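PDB 4EFI: 3-oxoacyl-(Acyl-carrier protein) synthase from Burkholderia xenovorans, which probably catalyses the condensation of an acyl group with malonyl-acyl-carrier protein to give a 3-oxoacyl-acyl-carrier protein, as in thiolase-fold ketoacyl synthases. Local coordinates for residues D89-V94 / R149-V154; L137-I142 / T180-S185; K160-T165 / E229-D234. One frame throughout, in Å; residues are numbered along the deposited sequence.

Contact 1: D89-V94 / R149-V154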
loop_
_atom_site.group_PDB
_atom_site.type_symbol
_atom_site.label_atom_id
_atom_site.label_comp_id
_atom_site.label_asym_id
_atom_site.label_seq_id
_atom_site.Cartn_x
_atom_site.Cartn_y
_atom_site.Cartn_z
ATOM N N ASP A 89 -10.163 -3.325 -19.120
ATOM C CA ASP A 89 -11.425 -3.974 -18.733
ATOM C C ASP A 89 -11.924 -3.661 -17.334
ATOM O O ASP A 89 -13.115 -3.782 -17.084
ATOM C CB ASP A 89 -11.293 -5.491 -18.896
ATOM C CG ASP A 89 -10.959 -5.890 -20.314
ATOM O OD1 ASP A 89 -11.660 -5.409 -21.239
ATOM O OD2 ASP A 89 -10.026 -6.698 -20.516
ATOM N N ALA A 90 -11.034 -3.281 -16.423
ATOM C CA ALA A 90 -11.448 -2.892 -15.080
ATOM C C ALA A 90 -10.410 -1.975 -14.481
ATOM O O ALA A 90 -9.206 -2.117 -14.754
ATOM C CB ALA A 90 -11.601 -4.135 -14.195
ATOM N N LEU A 91 -10.874 -1.041 -13.667
ATOM C CA LEU A 91 -10.017 -0.192 -12.860
ATOM C C LEU A 91 -10.527 -0.250 -11.426
ATOM O O LEU A 91 -11.692 0.063 -11.138
ATOM C CB LEU A 91 -10.032 1.259 -13.352
ATOM C CG LEU A 91 -9.019 2.151 -12.619
ATOM C CD1 LEU A 91 -8.334 3.159 -13.518
ATOM C CD2 LEU A 91 -9.656 2.831 -11.421
ATOM N N ILE A 92 -9.638 -0.661 -10.528
ATOM C CA ILE A 92 -9.943 -0.713 -9.107
ATOM C C ILE A 92 -9.120 0.343 -8.401
ATOM O O ILE A 92 -7.901 0.355 -8.551
ATOM C CB ILE A 92 -9.591 -2.096 -8.554
ATOM C CG1 ILE A 92 -10.320 -3.196 -9.342
ATOM C CG2 ILE A 92 -9.959 -2.177 -7.070
ATOM C CD1 ILE A 92 -9.955 -4.621 -8.912
ATOM N N PHE A 93 -9.781 1.232 -7.669
ATOM C CA PHE A 93 -9.118 2.307 -6.916
ATOM C C PHE A 93 -9.166 1.982 -5.437
ATOM O O PHE A 93 -10.243 1.995 -4.810
ATOM C CB PHE A 93 -9.812 3.658 -7.210
ATOM C CG PHE A 93 -9.215 4.846 -6.463
ATOM C CD1 PHE A 93 -7.918 5.244 -6.682
ATOM C CD2 PHE A 93 -9.969 5.573 -5.565
ATOM C CE1 PHE A 93 -7.381 6.357 -6.012
ATOM C CE2 PHE A 93 -9.440 6.665 -4.893
ATOM C CZ PHE A 93 -8.165 7.065 -5.132
ATOM N N VAL A 94 -8.015 1.650 -4.877
ATOM C CA VAL A 94 -7.880 1.324 -3.461
ATOM C C VAL A 94 -7.232 2.512 -2.780
ATOM O O VAL A 94 -6.098 2.898 -3.137
ATOM C CB VAL A 94 -7.022 0.079 -3.252
ATOM C CG1 VAL A 94 -6.870 -0.210 -1.752
ATOM C CG2 VAL A 94 -7.647 -1.097 -3.991
ATOM N N ARG A 149 -7.326 -7.254 -19.136
ATOM C CA ARG A 149 -6.403 -6.228 -18.649
ATOM C C ARG A 149 -7.090 -5.438 -17.543
ATOM O O ARG A 149 -8.197 -4.947 -17.707
ATOM C CB ARG A 149 -5.951 -5.286 -19.782
ATOM C CG ARG A 149 -5.049 -5.941 -20.764
ATOM C CD ARG A 149 -4.614 -4.977 -21.858
ATOM N NE ARG A 149 -3.629 -5.591 -22.744
ATOM C CZ ARG A 149 -3.221 -5.083 -23.898
ATOM N NH1 ARG A 149 -3.723 -3.947 -24.327
ATOM N NH2 ARG A 149 -2.311 -5.728 -24.615
ATOM N N VAL A 150 -6.397 -5.313 -16.413
ATOM C CA VAL A 150 -6.901 -4.667 -15.203
ATOM C C VAL A 150 -5.870 -3.651 -14.732
ATOM O O VAL A 150 -4.668 -3.947 -14.723
ATOM C CB VAL A 150 -7.187 -5.686 -14.077
ATOM C CG1 VAL A 150 -7.610 -4.987 -12.786
ATOM C CG2 VAL A 150 -8.259 -6.682 -14.525
ATOM N N LEU A 151 -6.340 -2.465 -14.358
ATOM C CA LEU A 151 -5.515 -1.454 -13.700
ATOM C C LEU A 151 -5.887 -1.356 -12.225
ATOM O O LEU A 151 -7.061 -1.237 -11.869
ATOM C CB LEU A 151 -5.703 -0.081 -14.359
ATOM C CG LEU A 151 -5.228 -0.002 -15.813
ATOM C CD1 LEU A 151 -5.442 1.414 -16.327
ATOM C CD2 LEU A 151 -3.764 -0.374 -15.928
ATOM N N LEU A 152 -4.859 -1.420 -11.371
ATOM C CA LEU A 152 -5.017 -1.233 -9.948
ATOM C C LEU A 152 -4.406 0.091 -9.568
ATOM O O LEU A 152 -3.181 0.260 -9.612
ATOM C CB LEU A 152 -4.339 -2.350 -9.148
ATOM C CG LEU A 152 -4.666 -3.782 -9.534
ATOM C CD1 LEU A 152 -3.779 -4.719 -8.733
ATOM C CD2 LEU A 152 -6.130 -4.089 -9.333
ATOM N N ALA A 153 -5.267 1.031 -9.203
ATOM C CA ALA A 153 -4.860 2.366 -8.788
ATOM C C ALA A 153 -4.863 2.368 -7.271
ATOM O O ALA A 153 -5.924 2.340 -6.640
ATOM C CB ALA A 153 -5.849 3.388 -9.331
ATOM N N VAL A 154 -3.683 2.320 -6.649
ATOM C CA VAL A 154 -3.557 2.130 -5.217
ATOM C C VAL A 154 -2.746 3.313 -4.687
ATOM O O VAL A 154 -1.578 3.498 -5.059
ATOM C CB VAL A 154 -2.898 0.789 -4.871
ATOM C CG1 VAL A 154 -2.795 0.630 -3.338
ATOM C CG2 VAL A 154 -3.683 -0.349 -5.518
#
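Asp-89 grips both polar backbone atoms of Arg-149: its N donates to Arg-149 O at 2.9 Å, while chi1 of -59° puts CG beside the backbone N, and from there OD2 accepts the N-H of Arg-149 at 3.1 Å on the anti side, somewhat out of plane. OD2 also takes the N-H of Lys-148. The guanidinium of Arg-149 leads away, to a salt bridge with Glu-183 and a cation-pi contact with Trp-83. From here strands 90-94 and 149-156 run parallel, neighbours in the six-stranded mixed sheet of this thiolase-fold chain. Odd and even residues line different faces. With Leu-91 and Leu-151, Phe-93 and Ala-153 share the face covered by helix 105-112. Chi1 of 179° lays CG of Phe-93 beside the carbonyl carbon, from where the ring meets the Ala-153 methyl edge-on, in plane, with CD1 3.8 Å from Ala-153 CB. The face packed by helix 130-143 carries Ile-92 and Leu-152, side by side and pointing the same way; Ile-92 CD1 lies 3.9 Å from Leu-152 CD2. On that same face Val-94 CB rests 4.1 Å from Val-154 CG2. Between the strands, Ala-153 N donates to Ile-92 O at 2.8 Å.

Contact 2: L137-I142 / T180-S185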
loop_
_atom_site.group_PDB
_atom_site.type_symbol
_atom_site.label_atom_id
_atom_site.label_comp_id
_atom_site.label_asym_id
_atom_site.label_seq_id
_atom_site.Cartn_x
_atom_site.Cartn_y
_atom_site.Cartn_z
ATOM N N LEU A 137 -7.841 -9.555 -6.165
ATOM C CA LEU A 137 -9.119 -9.281 -6.797
ATOM C C LEU A 137 -8.939 -9.134 -8.291
ATOM O O LEU A 137 -9.718 -9.673 -9.089
ATOM C CB LEU A 137 -9.767 -8.036 -6.213
ATOM C CG LEU A 137 -11.160 -7.778 -6.774
ATOM C CD1 LEU A 137 -12.085 -8.986 -6.604
ATOM C CD2 LEU A 137 -11.730 -6.570 -6.069
ATOM N N GLY A 138 -7.928 -8.392 -8.688
ATOM C CA GLY A 138 -7.671 -8.208 -10.101
ATOM C C GLY A 138 -7.339 -9.485 -10.843
ATOM O O GLY A 138 -7.812 -9.738 -11.955
ATOM N N MET A 139 -6.517 -10.328 -10.222
ATOM C CA MET A 139 -6.159 -11.595 -10.839
ATOM C C MET A 139 -7.354 -12.542 -10.895
ATOM O O MET A 139 -7.511 -13.293 -11.853
ATOM C CB MET A 139 -4.959 -12.253 -10.139
ATOM C CG MET A 139 -3.691 -11.457 -10.327
ATOM S SD MET A 139 -2.210 -12.384 -9.878
ATOM C CE MET A 139 -0.968 -11.333 -10.616
ATOM N N ASN A 140 -8.226 -12.491 -9.884
ATOM C CA ASN A 140 -9.460 -13.259 -9.913
ATOM C C ASN A 140 -10.352 -12.802 -11.084
ATOM O O ASN A 140 -10.905 -13.668 -11.789
ATOM C CB ASN A 140 -10.194 -13.115 -8.574
ATOM C CG ASN A 140 -11.497 -13.877 -8.543
ATOM O OD1 ASN A 140 -11.566 -14.995 -8.060
ATOM N ND2 ASN A 140 -12.528 -13.264 -9.006
ATOM N N LEU A 141 -10.445 -11.504 -11.329
ATOM C CA LEU A 141 -11.246 -11.009 -12.458
ATOM C C LEU A 141 -10.720 -11.589 -13.785
ATOM O O LEU A 141 -11.491 -11.987 -14.656
ATOM C CB LEU A 141 -11.208 -9.481 -12.532
ATOM C CG LEU A 141 -11.902 -8.623 -11.453
ATOM C CD1 LEU A 141 -11.715 -7.140 -11.733
ATOM C CD2 LEU A 141 -13.366 -8.976 -11.389
ATOM N N ILE A 142 -9.406 -11.645 -13.938
ATOM C CA ILE A 142 -8.809 -12.144 -15.157
ATOM C C ILE A 142 -8.995 -13.654 -15.257
ATOM O O ILE A 142 -9.415 -14.162 -16.297
ATOM C CB ILE A 142 -7.333 -11.734 -15.212
ATOM C CG1 ILE A 142 -7.256 -10.234 -15.461
ATOM C CG2 ILE A 142 -6.584 -12.513 -16.314
ATOM C CD1 ILE A 142 -5.878 -9.637 -15.220
ATOM N N THR A 180 -0.761 -0.316 -11.117
ATOM C CA THR A 180 -0.262 -1.644 -11.458
ATOM C C THR A 180 -1.122 -2.208 -12.570
ATOM O O THR A 180 -2.363 -2.133 -12.509
ATOM C CB THR A 180 -0.341 -2.596 -10.238
ATOM O OG1 THR A 180 0.503 -2.097 -9.193
ATOM C CG2 THR A 180 0.116 -4.023 -10.592
ATOM N N ALA A 181 -0.481 -2.755 -13.599
ATOM C CA ALA A 181 -1.171 -3.389 -14.727
ATOM C C ALA A 181 -1.148 -4.882 -14.521
ATOM O O ALA A 181 -0.098 -5.451 -14.230
ATOM C CB ALA A 181 -0.454 -3.067 -16.036
ATOM N N LEU A 182 -2.297 -5.514 -14.710
ATOM C CA LEU A 182 -2.422 -6.962 -14.708
ATOM C C LEU A 182 -2.925 -7.414 -16.065
ATOM O O LEU A 182 -3.762 -6.761 -16.662
ATOM C CB LEU A 182 -3.425 -7.445 -13.658
ATOM C CG LEU A 182 -3.227 -6.984 -12.237
ATOM C CD1 LEU A 182 -4.354 -7.568 -11.395
ATOM C CD2 LEU A 182 -1.868 -7.416 -11.684
ATOM N N GLU A 183 -2.442 -8.559 -16.536
ATOM C CA GLU A 183 -2.860 -9.104 -17.832
ATOM C C GLU A 183 -2.984 -10.623 -17.792
ATOM O O GLU A 183 -2.264 -11.307 -17.071
ATOM C CB GLU A 183 -1.875 -8.712 -18.954
ATOM C CG GLU A 183 -2.412 -8.979 -20.370
ATOM C CD GLU A 183 -1.554 -8.415 -21.487
ATOM O OE1 GLU A 183 -0.318 -8.403 -21.341
ATOM O OE2 GLU A 183 -2.143 -8.006 -22.513
ATOM N N THR A 184 -3.906 -11.147 -18.581
ATOM C CA THR A 184 -3.997 -12.568 -18.829
ATOM C C THR A 184 -2.609 -13.113 -19.229
ATOM O O THR A 184 -1.857 -12.470 -19.979
ATOM C CB THR A 184 -5.120 -12.833 -19.891
ATOM O OG1 THR A 184 -5.226 -14.230 -20.179
ATOM C CG2 THR A 184 -4.877 -12.061 -21.156
ATOM N N SER A 185 -2.265 -14.290 -18.695
ATOM C CA SER A 185 -1.000 -14.976 -18.944
ATOM C C SER A 185 -1.279 -16.444 -19.220
ATOM O O SER A 185 -2.235 -17.004 -18.689
ATOM C CB SER A 185 -0.089 -14.830 -17.737
ATOM O OG SER A 185 -0.634 -15.488 -16.618
#
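With chi1 of -54° and an extended chi2, Leu-182 sends its CG anti to the carbonyl carbon and carries CD1 to the turn of helix 130-143 around Gly-138. Ile-142 answers from the helix: its chi1 of -71° sets CG1 anti to the carbonyl carbon, and CD1 comes down on the strand, 3.6 Å from Leu-182 CB. The other branch of Ile-142, CG2, reaches the strand further along and stops 3.6 Å from Thr-184 CA, so the forked side chain straddles Glu-183, whose carboxylate OE2 forms a salt bridge with Arg-149 NE. At Gly-138 the helix backbone itself is the surface: Leu-182 CD1 packs on it 3.6 Å from Gly-138 C, where glycine has no side chain in the way. Met-139, extended beyond CG, crosses Leu-182 at about a right angle, CG 4.1 Å from Leu-182 CD1 and the CE methyl 4.2 Å from Leu-182 CD2. Ala-17 of strand 17-26 borders both Met-139 and Ile-142. The axes of the short segments 137-142 and 180-184 pass 8.5 Å apart at 25°, a close approach consistent with the bare backbone at Gly-138. No hydrogen bond joins the two segments; methyl groups against methylenes and backbone hold them, an apolar and largely buried seam whose position depends on shape rather than on directed polar bonds.

Contact 3: K160-T165 / E229-D234; sequences KMIDPT and ECLFMD
Met-161 O receives the backbone N-H of Leu-231, N to O 2.8 Å, a nearly straight bond (167° at the hydrogen) and the one direct hydrogen bond between the loop 160-165 and the segment 229-234. The same carbonyl oxygen lies 3.3 Å from Cys-230 CA, so the chain of Cys-230 and Leu-231 is laid close against it. Cys-230 then turns its side chain into the loop. Its SG, set beside its backbone N by a chi1 of -59°, comes up against the Ile-162/Asp-163 peptide, SG 3.7 Å from Asp-163 N, with Asp-163 CB 3.8 Å away, packing rather than bonding. On the other flank Ile-162 and Leu-231 run side by side, pointing the same way, with Ile-162 CD1 4.0 Å from Leu-231 CD2. The CB of Ile-162 starts away from the partner, and the kinked side chain, with chi2 at -46°, brings its end methyl back. Phe-173 touches both of these side chains, and Thr-169 and Ser-170 of helix 167-170 also border Ile-162.

One water carries the pairing a step further, accepting from Asp-163 N at 2.9 Å and donating to Leu-231 O at 2.8 Å. Asp-163 is in turn fixed by its own loop: OD1 takes both the backbone N-H and the hydroxyl of Thr-165, the two donors approaching from the same face above the carboxylate plane. Beyond Leu-231, the chain enters strand 232-233, which pairs with strand 205-206, and the segment closes at Asp-234, the N-cap of helix 235-257. The whole is a surface meeting of a loop with the irregular lead-in to strand 232-233, joined by one direct and one water-bridged backbone link, with the loop's course shaped by an Asx turn at Asp-163 just before helix 167-170.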
loop_
_atom_site.group_PDB
_atom_site.type_symbol
_atom_site.label_atom_id
_atom_site.label_comp_id
_atom_site.label_asym_id
_atom_site.label_seq_id
_atom_site.Cartn_x
_atom_site.Cartn_y
_atom_site.Cartn_z
ATOM N N LYS A 160 -3.016 14.511 4.540
ATOM C CA LYS A 160 -4.163 15.399 4.630
ATOM C C LYS A 160 -5.057 15.106 5.846
ATOM O O LYS A 160 -6.002 15.843 6.119
ATOM C CB LYS A 160 -4.991 15.292 3.348
ATOM C CG LYS A 160 -4.315 15.798 2.076
ATOM C CD LYS A 160 -5.309 15.725 0.904
ATOM C CE LYS A 160 -4.643 15.742 -0.452
ATOM N NZ LYS A 160 -4.227 17.112 -0.828
ATOM N N MET A 161 -4.786 13.987 6.509
ATOM C CA MET A 161 -5.549 13.578 7.702
ATOM C C MET A 161 -4.741 13.587 8.996
ATOM O O MET A 161 -5.195 13.061 10.016
ATOM C CB MET A 161 -6.142 12.192 7.489
ATOM C CG MET A 161 -7.285 12.208 6.481
ATOM S SD MET A 161 -8.257 10.704 6.472
ATOM C CE MET A 161 -6.894 9.590 6.350
ATOM N N ILE A 162 -3.574 14.222 8.985
ATOM C CA ILE A 162 -2.708 14.254 10.159
ATOM C C ILE A 162 -2.899 15.519 10.975
ATOM O O ILE A 162 -2.984 16.624 10.433
ATOM C CB ILE A 162 -1.241 14.156 9.722
ATOM C CG1 ILE A 162 -1.011 12.853 8.949
ATOM C CG2 ILE A 162 -0.314 14.265 10.931
ATOM C CD1 ILE A 162 -1.635 11.608 9.604
ATOM N N ASP A 163 -2.986 15.351 12.286
ATOM C CA ASP A 163 -3.014 16.466 13.209
ATOM C C ASP A 163 -1.589 16.989 13.355
ATOM O O ASP A 163 -0.725 16.261 13.835
ATOM C CB ASP A 163 -3.523 15.968 14.560
ATOM C CG ASP A 163 -3.644 17.067 15.599
ATOM O OD1 ASP A 163 -3.068 18.167 15.429
ATOM O OD2 ASP A 163 -4.333 16.805 16.608
ATOM N N PRO A 164 -1.325 18.242 12.944
ATOM C CA PRO A 164 0.058 18.738 12.979
ATOM C C PRO A 164 0.616 18.873 14.388
ATOM O O PRO A 164 1.830 19.060 14.526
ATOM C CB PRO A 164 -0.043 20.122 12.321
ATOM C CG PRO A 164 -1.447 20.555 12.588
ATOM C CD PRO A 164 -2.269 19.282 12.485
ATOM N N THR A 165 -0.224 18.797 15.420
ATOM C CA THR A 165 0.290 18.846 16.795
ATOM C C THR A 165 0.624 17.457 17.338
ATOM O O THR A 165 1.164 17.338 18.434
ATOM C CB THR A 165 -0.709 19.496 17.769
ATOM O OG1 THR A 165 -1.820 18.614 17.968
ATOM C CG2 THR A 165 -1.191 20.849 17.248
ATOM N N GLU A 229 -11.178 14.933 13.754
ATOM C CA GLU A 229 -11.166 14.853 12.301
ATOM C C GLU A 229 -9.855 14.310 11.760
ATOM O O GLU A 229 -9.699 14.166 10.565
ATOM C CB GLU A 229 -11.460 16.214 11.673
ATOM C CG GLU A 229 -12.914 16.671 11.814
ATOM C CD GLU A 229 -13.275 17.113 13.226
ATOM O OE1 GLU A 229 -12.413 17.689 13.924
ATOM O OE2 GLU A 229 -14.436 16.885 13.636
ATOM N N CYS A 230 -8.923 13.986 12.644
ATOM C CA CYS A 230 -7.618 13.480 12.221
ATOM C C CYS A 230 -7.393 12.023 12.605
ATOM O O CYS A 230 -8.110 11.442 13.430
ATOM C CB CYS A 230 -6.516 14.345 12.829
ATOM S SG CYS A 230 -6.614 16.110 12.364
ATOM N N LEU A 231 -6.382 11.434 12.006
ATOM C CA LEU A 231 -6.037 10.055 12.245
ATOM C C LEU A 231 -5.579 9.838 13.672
ATOM O O LEU A 231 -4.710 10.546 14.173
ATOM C CB LEU A 231 -4.919 9.651 11.280
ATOM C CG LEU A 231 -4.418 8.218 11.379
ATOM C CD1 LEU A 231 -5.494 7.249 10.975
ATOM C CD2 LEU A 231 -3.165 8.034 10.497
ATOM N N PHE A 232 -6.179 8.825 14.295
ATOM C CA PHE A 232 -5.783 8.324 15.605
ATOM C C PHE A 232 -5.165 6.939 15.468
ATOM O O PHE A 232 -5.694 6.082 14.786
ATOM C CB PHE A 232 -7.001 8.243 16.537
ATOM C CG PHE A 232 -6.708 7.556 17.841
ATOM C CD1 PHE A 232 -6.172 8.270 18.905
ATOM C CD2 PHE A 232 -6.931 6.192 17.996
ATOM C CE1 PHE A 232 -5.879 7.661 20.082
ATOM C CE2 PHE A 232 -6.636 5.572 19.187
ATOM C CZ PHE A 232 -6.111 6.306 20.235
ATOM N N MET A 233 -4.036 6.742 16.129
ATOM C CA MET A 233 -3.396 5.438 16.191
ATOM C C MET A 233 -3.007 5.100 17.610
ATOM O O MET A 233 -2.326 5.887 18.279
ATOM C CB MET A 233 -2.118 5.421 15.351
ATOM C CG MET A 233 -2.305 5.886 13.957
ATOM S SD MET A 233 -0.748 5.831 13.019
ATOM C CE MET A 233 -0.430 4.066 12.969
ATOM N N ASP A 234 -3.417 3.927 18.077
ATOM C CA ASP A 234 -2.947 3.401 19.356
ATOM C C ASP A 234 -1.720 2.549 19.065
ATOM O O ASP A 234 -1.834 1.377 18.706
ATOM C CB ASP A 234 -4.042 2.559 20.043
ATOM C CG ASP A 234 -3.671 2.139 21.453
ATOM O OD1 ASP A 234 -2.486 1.852 21.685
ATOM O OD2 ASP A 234 -4.570 2.102 22.324
HETATM O O HOH W 1 -2.973 12.626 13.309
#

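In the fold
Contacts 1 and 2 belong to one alpha/beta layer: their centres are 9 Å apart, and strand 149-156 lies between strands 90-94 and 176-184 in the six-stranded sheet, with helix 130-143 packed on it. They touch directly, through probable hydrogen bonds of Leu-152 N with Thr-180 O and Leu-182 N with Val-150 O. Along the chain their segments alternate, so the two interlock. Contact 3 touches neither, lying 28 Å from contact 1 and 34 Å from contact 2, centre to centre, across the chain's centre from contact 2. Contact 1 closes before contact 3 opens, whereas the segments of contacts 2 and 3 alternate; the chain leaving strand 149-156 runs into the loop of contact 3.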